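Local coordinates for 450aa long hypothetical fmu protein (Pyrococcus horikoshii, PDB 2YXL), which probably methylates cytosine at carbon 5 in RNA, using S-adenosyl-L-methionine as methyl donor, at residues Y58-L66 / K348-L356; S391-R402 / G423-W432. All blocks are in the same frame, centred on the assembly; numbering follows the deposited sequence.

How the contacts relate
Contact 1 joins parts far apart in sequence. Helix 47-75, near the start of the chain, meets residues 348-356 of the RsmB/F-like methyltransferase region. Contact 2 is local by comparison: 391-402 and 423-432 lie 21 residues apart and both belong to that region. The two share no element, and their centres are about 24 Å apart. Contact 1 is partly buried and the nearer to the chain centre; contact 2 is mostly buried, with exposed Phe424 and Arg402 at its margin. Chemistry differs too. One indole bond and van der Waals packing hold contact 1, whereas an arginine-glutamate pair with shared hydrogen bonds dominates contact 2.

Contact 1 (Y58-L66 / K348-L356); sequences YDIMKKQGL and KNPELRWRL
Trp354 lies against helix 47-75 and covers the backbone of Gly65. Trp354 CB is 3.9 Å from Gln64 NE2. With CG anti to the carbonyl carbon (chi1 -59°), the indole is laid across the Lys62-Leu66 turn, one face on Gly65. CD1 lies near Met61 O and Gln64 CB. Trp354 NE1 gives a nearly straight hydrogen bond to Lys62 O at 2.8 Å, with an N-H...O angle of 177°. The oxygen is in the indole plane, but NE1 stands above the carbonyl plane. Gly65 N sits over CD2, and Gly65 CA makes a CH-pi contact 3.6 Å from the centroid of the Trp354 six-membered ring. At the far end Trp354 CH2 meets Leu66 CG at 3.8 Å. The opposite ring face carries Arg353 CG.

In the type I turn from Asn349 to Leu352 that leads into the short helix, Pro350 CB packs on Lys62 CA at 3.6 Å. Met61 SD lies beside Glu351 CB, while Glu351 OE2 turns to a salt bridge with Lys29. The Arg353 guanidinium has Lys62 CG over one face and bonds Asn181 through NH2. Helix 47-75 is backed by helices 12-24 and 84-99, and helix 159-169 touches Arg353 and Leu356.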
loop_
_atom_site.group_PDB
_atom_site.type_symbol
_atom_site.label_atom_id
_atom_site.label_comp_id
_atom_site.label_asym_id
_atom_site.label_seq_id
_atom_site.Cartn_x
_atom_site.Cartn_y
_atom_site.Cartn_z
ATOM N N TYR A 58 -8.478 -4.824 -9.188
ATOM C CA TYR A 58 -8.750 -3.763 -8.217
ATOM C C TYR A 58 -10.232 -3.584 -7.895
ATOM O O TYR A 58 -10.576 -3.138 -6.803
ATOM C CB TYR A 58 -8.129 -2.431 -8.658
ATOM C CG TYR A 58 -6.622 -2.398 -8.537
ATOM C CD1 TYR A 58 -5.819 -2.214 -9.662
ATOM C CD2 TYR A 58 -5.996 -2.566 -7.296
ATOM C CE1 TYR A 58 -4.433 -2.186 -9.558
ATOM C CE2 TYR A 58 -4.609 -2.544 -7.180
ATOM C CZ TYR A 58 -3.835 -2.352 -8.315
ATOM O OH TYR A 58 -2.464 -2.324 -8.214
ATOM N N ASP A 59 -11.102 -3.923 -8.840
ATOM C CA ASP A 59 -12.539 -3.895 -8.595
ATOM C C ASP A 59 -12.922 -4.938 -7.539
ATOM O O ASP A 59 -13.752 -4.666 -6.667
ATOM C CB ASP A 59 -13.309 -4.136 -9.897
ATOM C CG ASP A 59 -14.760 -3.703 -9.810
ATOM O OD1 ASP A 59 -15.022 -2.531 -9.476
ATOM O OD2 ASP A 59 -15.646 -4.531 -10.095
ATOM N N ILE A 60 -12.310 -6.121 -7.618
ATOM C CA ILE A 60 -12.537 -7.184 -6.640
ATOM C C ILE A 60 -11.977 -6.785 -5.266
ATOM O O ILE A 60 -12.665 -6.916 -4.249
ATOM C CB ILE A 60 -11.941 -8.550 -7.100
ATOM C CG1 ILE A 60 -12.651 -9.052 -8.366
ATOM C CG2 ILE A 60 -12.042 -9.592 -5.984
ATOM C CD1 ILE A 60 -11.919 -10.148 -9.117
ATOM N N MET A 61 -10.740 -6.295 -5.244
ATOM C CA MET A 61 -10.109 -5.850 -4.001
ATOM C C MET A 61 -10.946 -4.775 -3.313
ATOM O O MET A 61 -11.202 -4.853 -2.112
ATOM C CB MET A 61 -8.679 -5.342 -4.254
ATOM C CG MET A 61 -7.687 -6.423 -4.683
ATOM S SD MET A 61 -7.700 -7.839 -3.568
ATOM C CE MET A 61 -6.422 -8.873 -4.275
ATOM N N LYS A 62 -11.388 -3.793 -4.095
ATOM C CA LYS A 62 -12.182 -2.671 -3.601
ATOM C C LYS A 62 -13.526 -3.097 -3.002
ATOM O O LYS A 62 -13.946 -2.553 -1.980
ATOM C CB LYS A 62 -12.378 -1.658 -4.734
ATOM C CG LYS A 62 -13.068 -0.359 -4.365
ATOM C CD LYS A 62 -12.820 0.723 -5.418
ATOM C CE LYS A 62 -13.363 0.343 -6.800
ATOM N NZ LYS A 62 -13.014 1.366 -7.842
ATOM N N LYS A 63 -14.182 -4.074 -3.626
ATOM C CA LYS A 63 -15.531 -4.489 -3.228
ATOM C C LYS A 63 -15.559 -5.838 -2.495
ATOM O O LYS A 63 -16.630 -6.423 -2.301
ATOM C CB LYS A 63 -16.442 -4.554 -4.456
ATOM C CG LYS A 63 -16.521 -3.263 -5.241
ATOM C CD LYS A 63 -17.192 -3.488 -6.583
ATOM C CE LYS A 63 -17.342 -2.182 -7.344
ATOM N NZ LYS A 63 -17.814 -2.430 -8.732
ATOM N N GLN A 64 -14.381 -6.305 -2.082
ATOM C CA GLN A 64 -14.195 -7.650 -1.533
ATOM C C GLN A 64 -15.255 -8.040 -0.506
ATOM O O GLN A 64 -15.878 -9.104 -0.619
ATOM C CB GLN A 64 -12.798 -7.777 -0.922
ATOM C CG GLN A 64 -12.299 -9.203 -0.784
ATOM C CD GLN A 64 -11.084 -9.313 0.118
ATOM O OE1 GLN A 64 -10.004 -9.703 -0.326
ATOM N NE2 GLN A 64 -11.254 -8.970 1.391
ATOM N N GLY A 65 -15.459 -7.170 0.481
ATOM C CA GLY A 65 -16.408 -7.422 1.562
ATOM C C GLY A 65 -17.846 -7.515 1.098
ATOM O O GLY A 65 -18.645 -8.257 1.669
ATOM N N LEU A 66 -18.174 -6.755 0.058
ATOM C CA LEU A 66 -19.517 -6.760 -0.503
ATOM C C LEU A 66 -19.728 -8.001 -1.369
ATOM O O LEU A 66 -20.783 -8.643 -1.305
ATOM C CB LEU A 66 -19.770 -5.471 -1.288
ATOM C CG LEU A 66 -19.780 -4.177 -0.459
ATOM C CD1 LEU A 66 -19.578 -2.942 -1.336
ATOM C CD2 LEU A 66 -21.059 -4.052 0.367
ATOM N N LYS A 348 -4.718 2.799 -2.856
ATOM C CA LYS A 348 -3.636 2.058 -3.497
ATOM C C LYS A 348 -3.783 0.544 -3.300
ATOM O O LYS A 348 -3.602 -0.228 -4.246
ATOM C CB LYS A 348 -2.291 2.550 -2.950
ATOM C CG LYS A 348 -1.060 1.930 -3.595
ATOM C CD LYS A 348 0.196 2.247 -2.788
ATOM C CE LYS A 348 1.440 1.666 -3.449
ATOM N NZ LYS A 348 2.680 2.264 -2.879
ATOM N N ASN A 349 -4.093 0.126 -2.073
ATOM C CA ASN A 349 -4.383 -1.279 -1.772
ATOM C C ASN A 349 -5.812 -1.398 -1.260
ATOM O O ASN A 349 -6.040 -1.468 -0.050
ATOM C CB ASN A 349 -3.409 -1.844 -0.736
ATOM C CG ASN A 349 -1.962 -1.661 -1.128
ATOM O OD1 ASN A 349 -1.472 -2.289 -2.068
ATOM N ND2 ASN A 349 -1.259 -0.811 -0.388
ATOM N N PRO A 350 -6.785 -1.432 -2.184
ATOM C CA PRO A 350 -8.189 -1.266 -1.818
ATOM C C PRO A 350 -8.725 -2.310 -0.836
ATOM O O PRO A 350 -9.592 -1.989 -0.023
ATOM C CB PRO A 350 -8.912 -1.357 -3.165
ATOM C CG PRO A 350 -7.871 -1.025 -4.178
ATOM C CD PRO A 350 -6.626 -1.630 -3.635
ATOM N N GLU A 351 -8.205 -3.533 -0.899
ATOM C CA GLU A 351 -8.706 -4.624 -0.053
ATOM C C GLU A 351 -8.480 -4.413 1.449
ATOM O O GLU A 351 -9.176 -5.018 2.269
ATOM C CB GLU A 351 -8.153 -5.985 -0.505
ATOM C CG GLU A 351 -6.691 -6.256 -0.158
ATOM C CD GLU A 351 -5.705 -5.739 -1.194
ATOM O OE1 GLU A 351 -6.009 -4.752 -1.903
ATOM O OE2 GLU A 351 -4.608 -6.326 -1.292
ATOM N N LEU A 352 -7.532 -3.542 1.797
ATOM C CA LEU A 352 -7.215 -3.250 3.197
ATOM C C LEU A 352 -8.406 -2.722 3.991
ATOM O O LEU A 352 -8.525 -3.001 5.191
ATOM C CB LEU A 352 -6.022 -2.293 3.314
ATOM C CG LEU A 352 -4.635 -2.871 3.001
ATOM C CD1 LEU A 352 -3.552 -1.839 3.255
ATOM C CD2 LEU A 352 -4.350 -4.140 3.800
ATOM N N ARG A 353 -9.288 -1.984 3.321
ATOM C CA ARG A 353 -10.495 -1.457 3.955
ATOM C C ARG A 353 -11.371 -2.568 4.546
ATOM O O ARG A 353 -12.119 -2.334 5.492
ATOM C CB ARG A 353 -11.299 -0.594 2.974
ATOM C CG ARG A 353 -12.045 -1.379 1.895
ATOM C CD ARG A 353 -12.647 -0.483 0.833
ATOM N NE ARG A 353 -11.633 0.174 0.013
ATOM C CZ ARG A 353 -11.890 1.120 -0.889
ATOM N NH1 ARG A 353 -10.895 1.659 -1.583
ATOM N NH2 ARG A 353 -13.137 1.530 -1.100
ATOM N N TRP A 354 -11.261 -3.773 3.991
ATOM C CA TRP A 354 -12.049 -4.915 4.448
ATOM C C TRP A 354 -11.310 -5.791 5.466
ATOM O O TRP A 354 -11.940 -6.460 6.283
ATOM C CB TRP A 354 -12.522 -5.751 3.254
ATOM C CG TRP A 354 -13.356 -4.961 2.298
ATOM C CD1 TRP A 354 -12.983 -4.511 1.062
ATOM C CD2 TRP A 354 -14.692 -4.492 2.508
ATOM N NE1 TRP A 354 -14.007 -3.804 0.486
ATOM C CE2 TRP A 354 -15.069 -3.774 1.351
ATOM C CE3 TRP A 354 -15.611 -4.613 3.559
ATOM C CZ2 TRP A 354 -16.327 -3.182 1.212
ATOM C CZ3 TRP A 354 -16.863 -4.023 3.422
ATOM C CH2 TRP A 354 -17.207 -3.315 2.255
ATOM N N ARG A 355 -9.981 -5.775 5.414
ATOM C CA ARG A 355 -9.160 -6.604 6.300
ATOM C C ARG A 355 -8.845 -5.918 7.630
ATOM O O ARG A 355 -8.467 -6.579 8.597
ATOM C CB ARG A 355 -7.860 -7.043 5.606
ATOM C CG ARG A 355 -8.047 -7.579 4.178
ATOM C CD ARG A 355 -7.515 -9.005 4.018
ATOM N NE ARG A 355 -6.122 -9.160 4.446
ATOM C CZ ARG A 355 -5.482 -10.327 4.526
ATOM N NH1 ARG A 355 -4.218 -10.358 4.928
ATOM N NH2 ARG A 355 -6.094 -11.464 4.206
ATOM N N LEU A 356 -9.012 -4.597 7.672
ATOM C CA LEU A 356 -8.746 -3.806 8.875
ATOM C C LEU A 356 -9.745 -4.030 10.004
ATOM O O LEU A 356 -10.947 -4.156 9.771
ATOM C CB LEU A 356 -8.682 -2.312 8.550
ATOM C CG LEU A 356 -7.292 -1.715 8.341
ATOM C CD1 LEU A 356 -7.404 -0.231 8.029
ATOM C CD2 LEU A 356 -6.412 -1.951 9.569
#

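Contact 2 (S391-R402 / G423-W432); sequences SIFKEENEKNIR and GFLEGTMRAW
The segment just after the predicted nucleophile Cys390, leading into helix 398-407, packs here against the turn and strand 429-431 of the methyltransferase sheet. Arg430 reaches across from that strand with its chain extended from CG to NE. Its guanidinium meets the Glu398 carboxylate side-on, the two planes only 10° apart. Arg430 NE bonds Glu398 OE1, and Arg430 NH2 bonds Glu398 OE2, both at 2.8 Å and each on a syn lone pair. The NH1/NH2 end grips one backbone oxygen, with NH2 shared with Glu398 OE2: Arg430 NH1 and NH2 both bond Ile392 O, at 2.9 Å for NH1, from the same face of its carbonyl plane.

Glu398 OE1 also accepts from Phe424 N, in a nearly straight bond that meets the oxygen on its anti side. A bend at chi2 (88°) brings the carboxylate to both partners. An alanine in place of Arg430 would probably leave the Glu398 charge without its mate and Ile392 O without its two donors.

In this Rossmann-like fold, strand 429-431 pairs antiparallel with strands 421-422 and 441-447. The chain between the first two makes a type II turn from Leu425 to Thr428, where Thr428 OG1 bonds Leu425 O. Phe424, just before the turn, takes the Lys394 chain over its ring. Lys394 CE sits 3.7 Å from the Phe424 ring centroid as a CH-pi contact, and Lys394 NZ makes a cation-pi interaction 4.4 Å from it. At the start of the turn, Leu425 CD2 meets Ile401 CG2 at 3.7 Å, while Leu425 CB lies over one face of the Arg402 guanidinium. At the end of the strand, Ile392 CG2 touches Trp432 CZ3 at 3.5 Å. Helix 159-169 adds Ile168 against Phe424 and Trp432, and Val165 against Ile392.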
loop_
_atom_site.group_PDB
_atom_site.type_symbol
_atom_site.label_atom_id
_atom_site.label_comp_id
_atom_site.label_asym_id
_atom_site.label_seq_id
_atom_site.Cartn_x
_atom_site.Cartn_y
_atom_site.Cartn_z
ATOM N N SER A 391 -1.448 6.197 8.075
ATOM C CA SER A 391 -2.762 5.960 8.656
ATOM C C SER A 391 -3.496 7.286 8.806
ATOM O O SER A 391 -2.871 8.331 8.981
ATOM C CB SER A 391 -2.624 5.276 10.018
ATOM O OG SER A 391 -3.862 5.260 10.709
ATOM N N ILE A 392 -4.823 7.237 8.740
ATOM C CA ILE A 392 -5.639 8.442 8.880
ATOM C C ILE A 392 -6.251 8.580 10.274
ATOM O O ILE A 392 -6.881 9.594 10.580
ATOM C CB ILE A 392 -6.755 8.514 7.812
ATOM C CG1 ILE A 392 -7.628 7.256 7.856
ATOM C CG2 ILE A 392 -6.145 8.744 6.422
ATOM C CD1 ILE A 392 -9.041 7.457 7.339
ATOM N N PHE A 393 -6.056 7.564 11.111
ATOM C CA PHE A 393 -6.658 7.532 12.440
ATOM C C PHE A 393 -5.903 8.394 13.443
ATOM O O PHE A 393 -4.671 8.351 13.511
ATOM C CB PHE A 393 -6.753 6.093 12.958
ATOM C CG PHE A 393 -7.573 5.179 12.087
ATOM C CD1 PHE A 393 -7.056 3.956 11.667
ATOM C CD2 PHE A 393 -8.860 5.534 11.689
ATOM C CE1 PHE A 393 -7.808 3.094 10.867
ATOM C CE2 PHE A 393 -9.619 4.681 10.885
ATOM C CZ PHE A 393 -9.090 3.458 10.477
ATOM N N LYS A 394 -6.652 9.169 14.221
ATOM C CA LYS A 394 -6.078 10.016 15.265
ATOM C C LYS A 394 -5.347 9.195 16.326
ATOM O O LYS A 394 -4.330 9.639 16.856
ATOM C CB LYS A 394 -7.158 10.884 15.921
ATOM C CG LYS A 394 -7.667 12.017 15.041
ATOM C CD LYS A 394 -8.926 12.642 15.619
ATOM C CE LYS A 394 -9.541 13.637 14.648
ATOM N NZ LYS A 394 -10.869 14.128 15.117
ATOM N N GLU A 395 -5.867 8.000 16.612
ATOM C CA GLU A 395 -5.284 7.085 17.606
ATOM C C GLU A 395 -3.820 6.734 17.349
ATOM O O GLU A 395 -3.050 6.545 18.291
ATOM C CB GLU A 395 -6.105 5.798 17.703
ATOM C CG GLU A 395 -7.197 5.814 18.772
ATOM C CD GLU A 395 -8.346 6.766 18.461
ATOM O OE1 GLU A 395 -9.047 7.166 19.414
ATOM O OE2 GLU A 395 -8.555 7.110 17.274
ATOM N N GLU A 396 -3.448 6.646 16.075
ATOM C CA GLU A 396 -2.086 6.305 15.684
ATOM C C GLU A 396 -1.225 7.544 15.488
ATOM O O GLU A 396 0.001 7.453 15.405
ATOM C CB GLU A 396 -2.107 5.495 14.393
ATOM C CG GLU A 396 -2.550 4.061 14.566
ATOM C CD GLU A 396 -2.855 3.404 13.241
ATOM O OE1 GLU A 396 -1.946 2.763 12.675
ATOM O OE2 GLU A 396 -3.999 3.542 12.755
ATOM N N ASN A 397 -1.879 8.701 15.425
ATOM C CA ASN A 397 -1.229 9.941 15.028
ATOM C C ASN A 397 -1.195 11.012 16.119
ATOM O O ASN A 397 -0.283 11.017 16.951
ATOM C CB ASN A 397 -1.876 10.477 13.746
ATOM C CG ASN A 397 -1.739 9.518 12.573
ATOM O OD1 ASN A 397 -2.629 9.427 11.729
ATOM N ND2 ASN A 397 -0.622 8.802 12.513
ATOM N N GLU A 398 -2.183 11.909 16.110
ATOM C CA GLU A 398 -2.233 13.044 17.041
ATOM C C GLU A 398 -2.279 12.611 18.507
ATOM O O GLU A 398 -1.689 13.262 19.372
ATOM C CB GLU A 398 -3.419 13.964 16.723
ATOM C CG GLU A 398 -3.229 14.845 15.483
ATOM C CD GLU A 398 -3.669 14.178 14.182
ATOM O OE1 GLU A 398 -3.722 14.877 13.148
ATOM O OE2 GLU A 398 -3.965 12.965 14.183
ATOM N N LYS A 399 -2.977 11.508 18.769
ATOM C CA LYS A 399 -3.073 10.921 20.105
ATOM C C LYS A 399 -1.708 10.438 20.598
ATOM O O LYS A 399 -1.343 10.678 21.749
ATOM C CB LYS A 399 -4.082 9.770 20.096
ATOM C CG LYS A 399 -4.267 9.044 21.418
ATOM C CD LYS A 399 -5.088 7.787 21.200
ATOM C CE LYS A 399 -5.588 7.192 22.499
ATOM N NZ LYS A 399 -6.649 6.180 22.243
ATOM N N ASN A 400 -0.960 9.771 19.720
ATOM C CA ASN A 400 0.375 9.267 20.048
ATOM C C ASN A 400 1.427 10.359 20.258
ATOM O O ASN A 400 2.421 10.143 20.957
ATOM C CB ASN A 400 0.858 8.276 18.986
ATOM C CG ASN A 400 0.330 6.870 19.208
ATOM O OD1 ASN A 400 -0.309 6.577 20.223
ATOM N ND2 ASN A 400 0.608 5.985 18.260
ATOM N N ILE A 401 1.208 11.525 19.653
ATOM C CA ILE A 401 2.124 12.660 19.802
ATOM C C ILE A 401 1.820 13.457 21.074
ATOM O O ILE A 401 2.742 13.864 21.782
ATOM C CB ILE A 401 2.147 13.567 18.533
ATOM C CG1 ILE A 401 2.605 12.766 17.306
ATOM C CG2 ILE A 401 3.040 14.799 18.730
ATOM C CD1 ILE A 401 3.923 11.997 17.483
ATOM N N ARG A 402 0.535 13.663 21.361
ATOM C CA ARG A 402 0.110 14.309 22.605
ATOM C C ARG A 402 0.610 13.544 23.826
ATOM O O ARG A 402 1.013 14.149 24.820
ATOM C CB ARG A 402 -1.412 14.455 22.666
ATOM C CG ARG A 402 -1.960 15.620 21.862
ATOM C CD ARG A 402 -3.400 15.926 22.250
ATOM N NE ARG A 402 -4.059 16.792 21.273
ATOM C CZ ARG A 402 -4.702 16.354 20.192
ATOM N NH1 ARG A 402 -5.268 17.220 19.362
ATOM N NH2 ARG A 402 -4.781 15.054 19.935
ATOM N N GLY A 423 -2.454 19.046 10.626
ATOM C CA GLY A 423 -3.105 17.947 11.338
ATOM C C GLY A 423 -4.020 18.484 12.426
ATOM O O GLY A 423 -4.272 19.688 12.498
ATOM N N PHE A 424 -4.510 17.597 13.285
ATOM C CA PHE A 424 -5.443 18.001 14.341
ATOM C C PHE A 424 -4.734 18.532 15.590
ATOM O O PHE A 424 -5.364 19.113 16.475
ATOM C CB PHE A 424 -6.431 16.874 14.656
ATOM C CG PHE A 424 -7.328 16.527 13.498
ATOM C CD1 PHE A 424 -6.988 15.502 12.619
ATOM C CD2 PHE A 424 -8.499 17.248 13.269
ATOM C CE1 PHE A 424 -7.811 15.184 11.535
ATOM C CE2 PHE A 424 -9.329 16.940 12.190
ATOM C CZ PHE A 424 -8.983 15.904 11.321
ATOM N N LEU A 425 -3.420 18.332 15.635
ATOM C CA LEU A 425 -2.548 18.999 16.591
ATOM C C LEU A 425 -1.684 19.988 15.811
ATOM O O LEU A 425 -1.039 19.604 14.832
ATOM C CB LEU A 425 -1.674 17.976 17.320
ATOM C CG LEU A 425 -0.664 18.476 18.357
ATOM C CD1 LEU A 425 -1.359 18.991 19.614
ATOM C CD2 LEU A 425 0.311 17.364 18.699
ATOM N N GLU A 426 -1.679 21.252 16.228
ATOM C CA GLU A 426 -0.954 22.291 15.497
ATOM C C GLU A 426 0.557 22.060 15.495
ATOM O O GLU A 426 1.168 21.862 16.546
ATOM C CB GLU A 426 -1.290 23.691 16.024
ATOM C CG GLU A 426 -2.594 24.261 15.467
ATOM C CD GLU A 426 -2.597 25.783 15.372
ATOM O OE1 GLU A 426 -3.599 26.339 14.873
ATOM O OE2 GLU A 426 -1.607 26.426 15.787
ATOM N N GLY A 427 1.142 22.096 14.300
ATOM C CA GLY A 427 2.561 21.803 14.111
ATOM C C GLY A 427 2.765 20.487 13.381
ATOM O O GLY A 427 3.849 20.221 12.854
ATOM N N THR A 428 1.717 19.661 13.367
ATOM C CA THR A 428 1.732 18.391 12.648
ATOM C C THR A 428 1.099 18.555 11.270
ATOM O O THR A 428 0.311 19.476 11.042
ATOM C CB THR A 428 1.002 17.257 13.424
ATOM O OG1 THR A 428 -0.397 17.552 13.536
ATOM C CG2 THR A 428 1.609 17.065 14.812
ATOM N N MET A 429 1.443 17.648 10.362
ATOM C CA MET A 429 1.014 17.751 8.977
ATOM C C MET A 429 0.326 16.473 8.516
ATOM O O MET A 429 0.733 15.373 8.888
ATOM C CB MET A 429 2.217 18.065 8.087
ATOM C CG MET A 429 1.883 18.393 6.641
ATOM S SD MET A 429 3.276 19.135 5.773
ATOM C CE MET A 429 4.455 17.784 5.741
ATOM N N ARG A 430 -0.723 16.634 7.714
ATOM C CA ARG A 430 -1.439 15.504 7.132
ATOM C C ARG A 430 -1.593 15.640 5.617
ATOM O O ARG A 430 -1.846 16.734 5.103
ATOM C CB ARG A 430 -2.817 15.341 7.775
ATOM C CG ARG A 430 -2.810 14.631 9.115
ATOM C CD ARG A 430 -4.225 14.475 9.638
ATOM N NE ARG A 430 -4.299 13.576 10.786
ATOM C CZ ARG A 430 -4.832 12.356 10.767
ATOM N NH1 ARG A 430 -5.353 11.864 9.648
ATOM N NH2 ARG A 430 -4.853 11.625 11.875
ATOM N N ALA A 431 -1.423 14.521 4.919
ATOM C CA ALA A 431 -1.752 14.416 3.504
ATOM C C ALA A 431 -3.046 13.626 3.369
ATOM O O ALA A 431 -3.313 12.709 4.154
ATOM C CB ALA A 431 -0.631 13.733 2.738
ATOM N N TRP A 432 -3.850 14.001 2.379
ATOM C CA TRP A 432 -5.129 13.351 2.119
ATOM C C TRP A 432 -5.283 13.032 0.634
ATOM O O TRP A 432 -4.928 13.857 -0.213
ATOM C CB TRP A 432 -6.282 14.245 2.572
ATOM C CG TRP A 432 -6.355 14.452 4.051
ATOM C CD1 TRP A 432 -5.894 15.530 4.753
ATOM C CD2 TRP A 432 -6.936 13.563 5.016
ATOM N NE1 TRP A 432 -6.150 15.368 6.093
ATOM C CE2 TRP A 432 -6.788 14.170 6.284
ATOM C CE3 TRP A 432 -7.564 12.312 4.933
ATOM C CZ2 TRP A 432 -7.244 13.569 7.462
ATOM C CZ3 TRP A 432 -8.022 11.716 6.104
ATOM C CH2 TRP A 432 -7.858 12.346 7.352
#